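Local coordinates for protein homospermidine synthase (Legionella pneumophila subsp. pneumophila str. Philadelphia 1, PDB 2PH5) that binds NAD and probably makes the polyamine homospermidine by transferring an aminobutyl group between polyamine precursors, at residues A[31-36]-A[401-405]; A[156-162]-A[395-400]. All blocks are in the same frame, centred on the assembly; numbering follows the deposited sequence.

Contact 1: residues A[31-36]-A[401-405]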
ATOM      1  N   LEU A  31      30.570   7.213  13.041  1.00 27.40           N
ATOM      2  CA  LEU A  31      31.588   6.631  12.166  1.00 26.17           C
ATOM      3  C   LEU A  31      32.860   7.469  12.040  1.00 25.50           C
ATOM      4  O   LEU A  31      33.943   6.936  11.804  1.00 24.84           O
ATOM      5  CB  LEU A  31      31.004   6.350  10.765  1.00 24.05           C
ATOM      6  CG  LEU A  31      30.179   5.066  10.580  1.00 22.71           C
ATOM      7  CD1 LEU A  31      28.964   5.121  11.474  1.00 21.19           C
ATOM      8  CD2 LEU A  31      29.749   4.895   9.123  1.00 22.48           C
ATOM      9  N   ILE A  32      32.736   8.778  12.205  1.00 26.93           N
ATOM     10  CA  ILE A  32      33.896   9.649  12.103  1.00 28.91           C
ATOM     11  C   ILE A  32      34.810   9.481  13.315  1.00 32.25           C
ATOM     12  O   ILE A  32      36.035   9.413  13.183  1.00 32.55           O
ATOM     13  CB  ILE A  32      33.467  11.107  12.002  1.00 27.04           C
ATOM     14  CG1 ILE A  32      32.465  11.263  10.856  1.00 26.45           C
ATOM     15  CG2 ILE A  32      34.687  11.984  11.780  1.00 27.47           C
ATOM     16  CD1 ILE A  32      31.886  12.651  10.729  1.00 26.85           C
ATOM     17  N   PHE A  33      34.215   9.415  14.499  1.00 33.53           N
ATOM     18  CA  PHE A  33      35.003   9.246  15.708  1.00 34.57           C
ATOM     19  C   PHE A  33      35.414   7.796  15.885  1.00 35.46           C
ATOM     20  O   PHE A  33      36.277   7.481  16.698  1.00 35.95           O
ATOM     21  CB  PHE A  33      34.215   9.728  16.923  1.00 33.06           C
ATOM     22  CG  PHE A  33      34.039  11.210  16.961  1.00 33.87           C
ATOM     23  CD1 PHE A  33      35.129  12.042  17.195  1.00 33.29           C
ATOM     24  CD2 PHE A  33      32.793  11.782  16.723  1.00 33.47           C
ATOM     25  CE1 PHE A  33      34.982  13.431  17.189  1.00 33.83           C
ATOM     26  CE2 PHE A  33      32.633  13.167  16.716  1.00 33.61           C
ATOM     27  CZ  PHE A  33      33.730  13.994  16.948  1.00 32.89           C
ATOM     28  N   GLU A  34      34.803   6.915  15.104  1.00 37.20           N
ATOM     29  CA  GLU A  34      35.114   5.495  15.181  1.00 39.02           C
ATOM     30  C   GLU A  34      36.306   5.160  14.289  1.00 39.39           C
ATOM     31  O   GLU A  34      37.088   4.264  14.597  1.00 41.34           O
ATOM     32  CB  GLU A  34      33.898   4.671  14.758  1.00 41.33           C
ATOM     33  CG  GLU A  34      34.026   3.175  15.006  1.00 45.36           C
ATOM     34  CD  GLU A  34      32.845   2.393  14.457  1.00 48.56           C
ATOM     35  OE1 GLU A  34      31.710   2.923  14.481  1.00 51.24           O
ATOM     36  OE2 GLU A  34      33.046   1.245  14.006  1.00 50.84           O
ATOM     37  N   LYS A  35      36.448   5.894  13.190  1.00 38.27           N
ATOM     38  CA  LYS A  35      37.533   5.671  12.248  1.00 38.25           C
ATOM     39  C   LYS A  35      38.654   6.705  12.330  1.00 37.77           C
ATOM     40  O   LYS A  35      39.715   6.527  11.730  1.00 37.94           O
ATOM     41  CB  LYS A  35      36.977   5.652  10.824  1.00 38.71           C
ATOM     42  CG  LYS A  35      36.269   4.373  10.451  1.00 37.88           C
ATOM     43  CD  LYS A  35      37.286   3.344  10.077  1.00 38.15           C
ATOM     44  CE  LYS A  35      36.651   2.146   9.434  1.00 38.50           C
ATOM     45  NZ  LYS A  35      37.727   1.181   9.104  1.00 39.65           N
ATOM     46  N   PHE A  36      38.432   7.786  13.067  1.00 37.43           N
ATOM     47  CA  PHE A  36      39.448   8.824  13.173  1.00 37.60           C
ATOM     48  C   PHE A  36      39.846   9.135  14.602  1.00 38.38           C
ATOM     49  O   PHE A  36      38.995   9.259  15.481  1.00 39.37           O
ATOM     50  CB  PHE A  36      38.962  10.097  12.479  1.00 33.90           C
ATOM     51  CG  PHE A  36      38.858   9.963  10.994  1.00 31.19           C
ATOM     52  CD1 PHE A  36      39.970  10.157  10.187  1.00 32.06           C
ATOM     53  CD2 PHE A  36      37.658   9.595  10.402  1.00 30.35           C
ATOM     54  CE1 PHE A  36      39.886   9.985   8.803  1.00 31.10           C
ATOM     55  CE2 PHE A  36      37.564   9.420   9.020  1.00 27.94           C
ATOM     56  CZ  PHE A  36      38.677   9.615   8.222  1.00 28.12           C
ATOM     57  N   ILE A 401      31.784   7.387   4.959  1.00 22.21           N
ATOM     58  CA  ILE A 401      32.996   7.349   5.758  1.00 21.37           C
ATOM     59  C   ILE A 401      34.085   6.660   4.931  1.00 21.12           C
ATOM     60  O   ILE A 401      35.255   6.998   5.059  1.00 20.46           O
ATOM     61  CB  ILE A 401      32.789   6.590   7.121  1.00 21.47           C
ATOM     62  CG1 ILE A 401      33.914   6.933   8.110  1.00 21.54           C
ATOM     63  CG2 ILE A 401      32.827   5.073   6.902  1.00 20.70           C
ATOM     64  CD1 ILE A 401      33.970   8.395   8.540  1.00 20.00           C
ATOM     65  N   SER A 402      33.708   5.705   4.076  1.00 18.71           N
ATOM     66  CA  SER A 402      34.699   5.023   3.243  1.00 17.46           C
ATOM     67  C   SER A 402      35.197   6.008   2.192  1.00 18.13           C
ATOM     68  O   SER A 402      36.398   6.129   1.962  1.00 21.47           O
ATOM     69  CB  SER A 402      34.096   3.810   2.528  1.00 16.01           C
ATOM     70  OG  SER A 402      33.507   2.899   3.431  1.00 17.92           O
ATOM     71  N   GLY A 403      34.258   6.696   1.549  1.00 16.81           N
ATOM     72  CA  GLY A 403      34.610   7.674   0.540  1.00 18.39           C
ATOM     73  C   GLY A 403      35.468   8.784   1.118  1.00 20.29           C
ATOM     74  O   GLY A 403      36.396   9.266   0.463  1.00 20.48           O
ATOM     75  N   ILE A 404      35.160   9.194   2.348  1.00 20.70           N
ATOM     76  CA  ILE A 404      35.919  10.246   3.015  1.00 23.87           C
ATOM     77  C   ILE A 404      37.362   9.778   3.212  1.00 24.77           C
ATOM     78  O   ILE A 404      38.303  10.526   2.959  1.00 25.46           O
ATOM     79  CB  ILE A 404      35.291  10.620   4.406  1.00 23.11           C
ATOM     80  CG1 ILE A 404      33.933  11.304   4.199  1.00 22.23           C
ATOM     81  CG2 ILE A 404      36.232  11.537   5.192  1.00 20.18           C
ATOM     82  CD1 ILE A 404      33.194  11.665   5.493  1.00 20.66           C
ATOM     83  N   ILE A 405      37.541   8.539   3.652  1.00 25.29           N
ATOM     84  CA  ILE A 405      38.885   8.019   3.856  1.00 27.30           C
ATOM     85  C   ILE A 405      39.638   7.939   2.533  1.00 27.51           C
ATOM     86  O   ILE A 405      40.845   8.163   2.486  1.00 26.90           O
ATOM     87  CB  ILE A 405      38.862   6.613   4.478  1.00 27.40           C
ATOM     88  CG1 ILE A 405      38.140   6.653   5.825  1.00 27.63           C
ATOM     89  CG2 ILE A 405      40.296   6.100   4.659  1.00 27.12           C
ATOM     90  CD1 ILE A 405      37.790   5.284   6.357  1.00 29.25           C
TER
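Ile401 points toward helix 23-35, and both of its branches touch Leu31, though only the longer one extends to Ile32 and Phe36. CG2 lies against Leu31, whose CD2 reaches it at 3.8 Å as the two side chains pass at a slant. With CG1 swung opposite the backbone N (chi1 -162°) and CD1 then folded round (chi2 64°), the terminal methyl of the longer branch presses on the backbone of the last helical turn, 3.6 Å from Leu31 O and 3.8 Å from Ile32 CA. The same methyl also meets Phe36, which runs past Ile401 in the opposite direction. Ile401 CD1 sits at the ring edge, near its plane, 3.8 Å from Phe36 CE2, and Ile32 O lies at the ring edge too. Phe36 CZ reaches on to Ile405 CG1 at 3.8 Å, an approach oblique to the ring, and Ile404 CG2 flanks the same corner more loosely. Lys35 contributes only aliphatic carbons: its CG rests beside Ile401 CG1 at 4.2 Å before the bent chain carries the amino end away from the other segment. The contact is therefore apolar and almost wholly buried. Phe16 meets the Phe36 ring edge-to-face, while Ile404 also packs on Phe86 and Ile88 of strand 86-89. The short helical segments cross at -49° with their axes 10.9 Å apart. This is the helix-on-helix layer covering one side of a Rossmann-type parallel sheet, in which the helix that follows the first strand and its glycine-rich turn is flanked by helix 391-408 from much later in the chain.

Contact 2: residues A[156-162]-A[395-400]. With NAD (nicotinamide-adenine-dinucleotide), chain C.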
ATOM      1  N   HIS A 156      28.281  10.037  -3.466  1.00 23.07           N
ATOM      2  CA  HIS A 156      28.860   8.832  -2.897  1.00 22.87           C
ATOM      3  C   HIS A 156      28.168   8.393  -1.614  1.00 23.49           C
ATOM      4  O   HIS A 156      28.742   8.477  -0.530  1.00 23.89           O
ATOM      5  CB  HIS A 156      30.352   9.028  -2.639  1.00 22.70           C
ATOM      6  CG  HIS A 156      31.077   7.756  -2.327  1.00 24.15           C
ATOM      7  ND1 HIS A 156      31.665   6.977  -3.298  1.00 25.36           N
ATOM      8  CD2 HIS A 156      31.247   7.091  -1.160  1.00 25.13           C
ATOM      9  CE1 HIS A 156      32.164   5.886  -2.744  1.00 23.26           C
ATOM     10  NE2 HIS A 156      31.922   5.930  -1.449  1.00 23.58           N
ATOM     11  N   GLY A 157      26.924   7.939  -1.743  1.00 24.19           N
ATOM     12  CA  GLY A 157      26.180   7.460  -0.589  1.00 23.24           C
ATOM     13  C   GLY A 157      25.954   5.981  -0.828  1.00 24.66           C
ATOM     14  O   GLY A 157      26.754   5.355  -1.513  1.00 25.82           O
ATOM     15  N   ALA A 158      24.884   5.416  -0.277  1.00 25.54           N
ATOM     16  CA  ALA A 158      24.602   4.004  -0.491  1.00 26.15           C
ATOM     17  C   ALA A 158      24.197   3.893  -1.967  1.00 28.60           C
ATOM     18  O   ALA A 158      24.733   3.080  -2.715  1.00 28.82           O
ATOM     19  CB  ALA A 158      23.480   3.534   0.428  1.00 26.47           C
ATOM     20  N   ASN A 159      23.231   4.698  -2.385  1.00 29.18           N
ATOM     21  CA  ASN A 159      22.843   4.712  -3.786  1.00 33.80           C
ATOM     22  C   ASN A 159      22.195   6.041  -4.104  1.00 35.46           C
ATOM     23  O   ASN A 159      21.150   6.392  -3.557  1.00 34.25           O
ATOM     24  CB  ASN A 159      21.909   3.546  -4.172  1.00 35.97           C
ATOM     25  CG  ASN A 159      20.573   3.611  -3.497  1.00 37.22           C
ATOM     26  OD1 ASN A 159      19.600   3.035  -3.983  1.00 36.19           O
ATOM     27  ND2 ASN A 159      20.513   4.294  -2.356  1.00 40.76           N
ATOM     28  N   PRO A 160      22.821   6.811  -4.998  1.00 35.24           N
ATOM     29  CA  PRO A 160      24.067   6.499  -5.705  1.00 34.82           C
ATOM     30  C   PRO A 160      25.273   6.325  -4.788  1.00 36.10           C
ATOM     31  O   PRO A 160      25.304   6.872  -3.684  1.00 37.91           O
ATOM     32  CB  PRO A 160      24.241   7.700  -6.615  1.00 35.87           C
ATOM     33  CG  PRO A 160      23.759   8.809  -5.731  1.00 38.25           C
ATOM     34  CD  PRO A 160      22.469   8.229  -5.168  1.00 37.11           C
ATOM     35  N   GLY A 161      26.269   5.573  -5.258  1.00 33.14           N
ATOM     36  CA  GLY A 161      27.473   5.375  -4.474  1.00 31.14           C
ATOM     37  C   GLY A 161      27.896   3.931  -4.339  1.00 31.10           C
ATOM     38  O   GLY A 161      28.464   3.342  -5.256  1.00 33.27           O
ATOM     39  N   LEU A 162      27.623   3.369  -3.171  1.00 28.29           N
ATOM     40  CA  LEU A 162      27.953   1.995  -2.870  1.00 26.77           C
ATOM     41  C   LEU A 162      27.475   1.067  -3.979  1.00 26.64           C
ATOM     42  O   LEU A 162      28.138   0.082  -4.308  1.00 25.88           O
ATOM     43  CB  LEU A 162      27.289   1.608  -1.555  1.00 26.82           C
ATOM     44  CG  LEU A 162      27.562   0.220  -0.998  1.00 26.46           C
ATOM     45  CD1 LEU A 162      29.057   0.025  -0.765  1.00 28.31           C
ATOM     46  CD2 LEU A 162      26.792   0.074   0.302  1.00 28.46           C
ATOM     47  N   GLN A 395      23.836   2.099   6.165  1.00 20.43           N
ATOM     48  CA  GLN A 395      24.400   1.689   4.892  1.00 21.45           C
ATOM     49  C   GLN A 395      24.861   2.919   4.114  1.00 22.28           C
ATOM     50  O   GLN A 395      25.802   2.850   3.319  1.00 23.41           O
ATOM     51  CB  GLN A 395      23.376   0.902   4.073  1.00 19.18           C
ATOM     52  CG  GLN A 395      22.972  -0.410   4.689  1.00 18.60           C
ATOM     53  CD  GLN A 395      21.810  -1.059   3.950  1.00 21.03           C
ATOM     54  OE1 GLN A 395      20.775  -0.434   3.734  1.00 22.64           O
ATOM     55  NE2 GLN A 395      21.976  -2.320   3.565  1.00 23.12           N
ATOM     56  N   VAL A 396      24.215   4.053   4.366  1.00 21.10           N
ATOM     57  CA  VAL A 396      24.567   5.283   3.671  1.00 19.28           C
ATOM     58  C   VAL A 396      25.836   5.914   4.219  1.00 18.80           C
ATOM     59  O   VAL A 396      26.703   6.340   3.453  1.00 19.88           O
ATOM     60  CB  VAL A 396      23.440   6.320   3.756  1.00 21.41           C
ATOM     61  CG1 VAL A 396      23.720   7.466   2.804  1.00 20.54           C
ATOM     62  CG2 VAL A 396      22.107   5.660   3.450  1.00 22.31           C
ATOM     63  N   VAL A 397      25.949   5.976   5.541  1.00 17.23           N
ATOM     64  CA  VAL A 397      27.120   6.582   6.153  1.00 16.29           C
ATOM     65  C   VAL A 397      28.336   5.663   6.075  1.00 19.32           C
ATOM     66  O   VAL A 397      29.481   6.130   6.087  1.00 17.68           O
ATOM     67  CB  VAL A 397      26.826   7.011   7.630  1.00 16.96           C
ATOM     68  CG1 VAL A 397      25.705   8.042   7.643  1.00 15.09           C
ATOM     69  CG2 VAL A 397      26.453   5.814   8.489  1.00 15.09           C
ATOM     70  N   ALA A 398      28.100   4.358   5.978  1.00 21.72           N
ATOM     71  CA  ALA A 398      29.212   3.420   5.857  1.00 23.47           C
ATOM     72  C   ALA A 398      29.952   3.774   4.561  1.00 24.85           C
ATOM     73  O   ALA A 398      31.182   3.867   4.534  1.00 25.53           O
ATOM     74  CB  ALA A 398      28.694   1.981   5.809  1.00 21.81           C
ATOM     75  N   SER A 399      29.183   4.010   3.501  1.00 25.64           N
ATOM     76  CA  SER A 399      29.734   4.371   2.198  1.00 27.80           C
ATOM     77  C   SER A 399      30.464   5.715   2.238  1.00 27.44           C
ATOM     78  O   SER A 399      31.548   5.871   1.667  1.00 27.72           O
ATOM     79  CB  SER A 399      28.611   4.436   1.163  1.00 28.69           C
ATOM     80  OG  SER A 399      27.807   3.271   1.240  1.00 33.93           O
HETATM   81  N   MSE A 400      29.860   6.685   2.911  1.00 26.16           N
HETATM   82  CA  MSE A 400      30.456   8.006   3.020  1.00 26.47           C
HETATM   83  C   MSE A 400      31.771   8.014   3.786  1.00 24.05           C
HETATM   84  O   MSE A 400      32.757   8.584   3.319  1.00 20.64           O
HETATM   85  CB  MSE A 400      29.480   8.966   3.680  1.00 32.07           C
HETATM   86  CG  MSE A 400      28.207   9.126   2.895  1.00 42.05           C
HETATM   87 SE   MSE A 400      27.541  10.907   3.060  1.00 61.51          SE
HETATM   88  CE  MSE A 400      28.583  11.719   1.637  1.00 52.32           C
TER
HETATM   89  PA  NAD C 501      17.632  16.257   5.798  1.00 27.86           P
HETATM   90  O1A NAD C 501      16.577  17.118   5.158  1.00 26.13           O
HETATM   91  O2A NAD C 501      17.217  15.340   6.895  1.00 27.37           O
HETATM   92  O5B NAD C 501      18.853  17.169   6.354  1.00 25.38           O
HETATM   93  C5B NAD C 501      19.422  18.190   5.538  1.00 27.00           C
HETATM   94  C4B NAD C 501      20.051  19.250   6.462  1.00 29.21           C
HETATM   95  O4B NAD C 501      20.559  20.254   5.610  1.00 29.00           O
HETATM   96  C3B NAD C 501      19.067  19.925   7.423  1.00 28.14           C
HETATM   97  O3B NAD C 501      19.535  19.815   8.769  1.00 29.26           O
HETATM   98  C2B NAD C 501      19.014  21.353   6.957  1.00 28.91           C
HETATM   99  O2B NAD C 501      18.794  22.309   7.969  1.00 28.66           O
HETATM  100  C1B NAD C 501      20.328  21.521   6.192  1.00 28.62           C
HETATM  101  N9A NAD C 501      20.308  22.500   5.099  1.00 29.31           N
HETATM  102  C8A NAD C 501      19.174  22.800   4.323  1.00 29.97           C
HETATM  103  N7A NAD C 501      19.127  24.108   4.000  1.00 29.74           N
HETATM  104  C5A NAD C 501      20.214  24.679   4.569  1.00 30.34           C
HETATM  105  C6A NAD C 501      20.676  25.994   4.562  1.00 29.38           C
HETATM  106  N6A NAD C 501      20.068  26.992   3.920  1.00 26.74           N
HETATM  107  N1A NAD C 501      21.845  26.254   5.264  1.00 29.57           N
HETATM  108  C2A NAD C 501      22.534  25.271   5.947  1.00 28.17           C
HETATM  109  N3A NAD C 501      22.102  23.966   5.960  1.00 29.92           N
HETATM  110  C4A NAD C 501      20.952  23.710   5.269  1.00 29.62           C
HETATM  111  O3  NAD C 501      18.213  15.381   4.617  1.00 28.99           O
HETATM  112  PN  NAD C 501      19.406  14.312   4.526  1.00 29.46           P
HETATM  113  O1N NAD C 501      18.870  13.120   3.827  1.00 29.57           O
HETATM  114  O2N NAD C 501      19.991  14.150   5.905  1.00 25.34           O
HETATM  115  O5D NAD C 501      20.284  15.223   3.572  1.00 32.91           O
HETATM  116  C5D NAD C 501      21.535  14.887   3.026  1.00 34.33           C
HETATM  117  C4D NAD C 501      21.235  14.421   1.616  1.00 35.46           C
HETATM  118  O4D NAD C 501      21.802  13.153   1.425  1.00 35.99           O
HETATM  119  C3D NAD C 501      20.484  14.787   0.353  1.00 35.59           C
HETATM  120  O3D NAD C 501      21.244  15.651  -0.477  1.00 35.53           O
HETATM  121  C2D NAD C 501      20.241  13.423  -0.269  1.00 35.56           C
HETATM  122  O2D NAD C 501      20.014  13.467  -1.648  1.00 37.50           O
HETATM  123  C1D NAD C 501      21.475  12.632   0.150  1.00 34.30           C
HETATM  124  N1N NAD C 501      21.290  11.181   0.386  1.00 33.51           N
HETATM  125  C2N NAD C 501      22.011  10.263  -0.343  1.00 32.92           C
HETATM  126  C3N NAD C 501      21.814   8.894  -0.061  1.00 32.90           C
HETATM  127  C7N NAD C 501      22.560   7.830  -0.788  1.00 31.18           C
HETATM  128  O7N NAD C 501      22.311   6.529  -0.429  1.00 32.78           O
HETATM  129  N7N NAD C 501      23.449   8.091  -1.722  1.00 30.93           N
HETATM  130  C4N NAD C 501      20.893   8.470   0.950  1.00 33.89           C
HETATM  131  C5N NAD C 501      20.172   9.446   1.670  1.00 33.84           C
HETATM  132  C6N NAD C 501      20.360  10.789   1.403  1.00 32.74           C
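The nicotinamide end of the NAD site is formed in part where Ala158, on the opening turn of helix 158-176, meets Val396 of helix 391-408. Ala158 CB lies 3.9 Å from Val396 CG2, and both residues border the cofactor. Val396 places CG1 opposite its backbone N (chi1 -169°), which brings that methyl to 3.5 Å from NAD C4N, the hydride-carrying carbon of the nicotinamide ring. The carboxamide is read mainly by backbone. Asn159 N donates to NAD O7N at 2.8 Å in a nearly straight bond (167°), joined by weaker bonds from Ala158 N and Asn159 ND2, while NAD N7N donates to Pro160 O at 3.0 Å. Gly157, at the N-cap, has no side chain to obstruct N7N, which comes close to its CA. The helix starts with a wider pi-type turn that includes a cis peptide before Pro160; Leu162 N closes it on Gly157 O, and Gly161 takes backbone angles suited to glycine. In the fold, this turn follows strand 152-153 of the Rossmann-type parallel sheet. Ser399 points toward this turn. Its CB is 3.4 Å from Gly157 O, and its OG, beside the backbone N, turns back to donate to Gln395 O at 2.9 Å within its own helix, a buried hydroxyl thus satisfied. Leu162 lies over the Ser399 hydroxyl, its CB 3.3 Å from Ser399 OG. The His156 ring presents its edge to Ser399 O, with CD2 and NE2 both 3.1 Å from that oxygen, and CG of Met400, present as selenomethionine, packs against His156 O.

Helix 391-408 serves both contacts, 395-400 in contact 2 and 401-405 in contact 1, and their centres lie 12 Å apart. They also touch directly: Leu31 CD2 packs against Val397 O at 3.3 Å, and Gly403 CA approaches His156 NE2 at 3.8 Å. Contact 2 borders the nicotinamide, whereas contact 1 stands back from the cofactor, the side chain of Ile404 being about 12 Å from NAD. Helix 23-35 connects the two in another way, for its first turn holds Val24, whose backbone N is hydrogen-bonded to NAD; the side chain of Met400 lies about 4 Å from that of Val24, while the last turn of the helix takes part in contact 1.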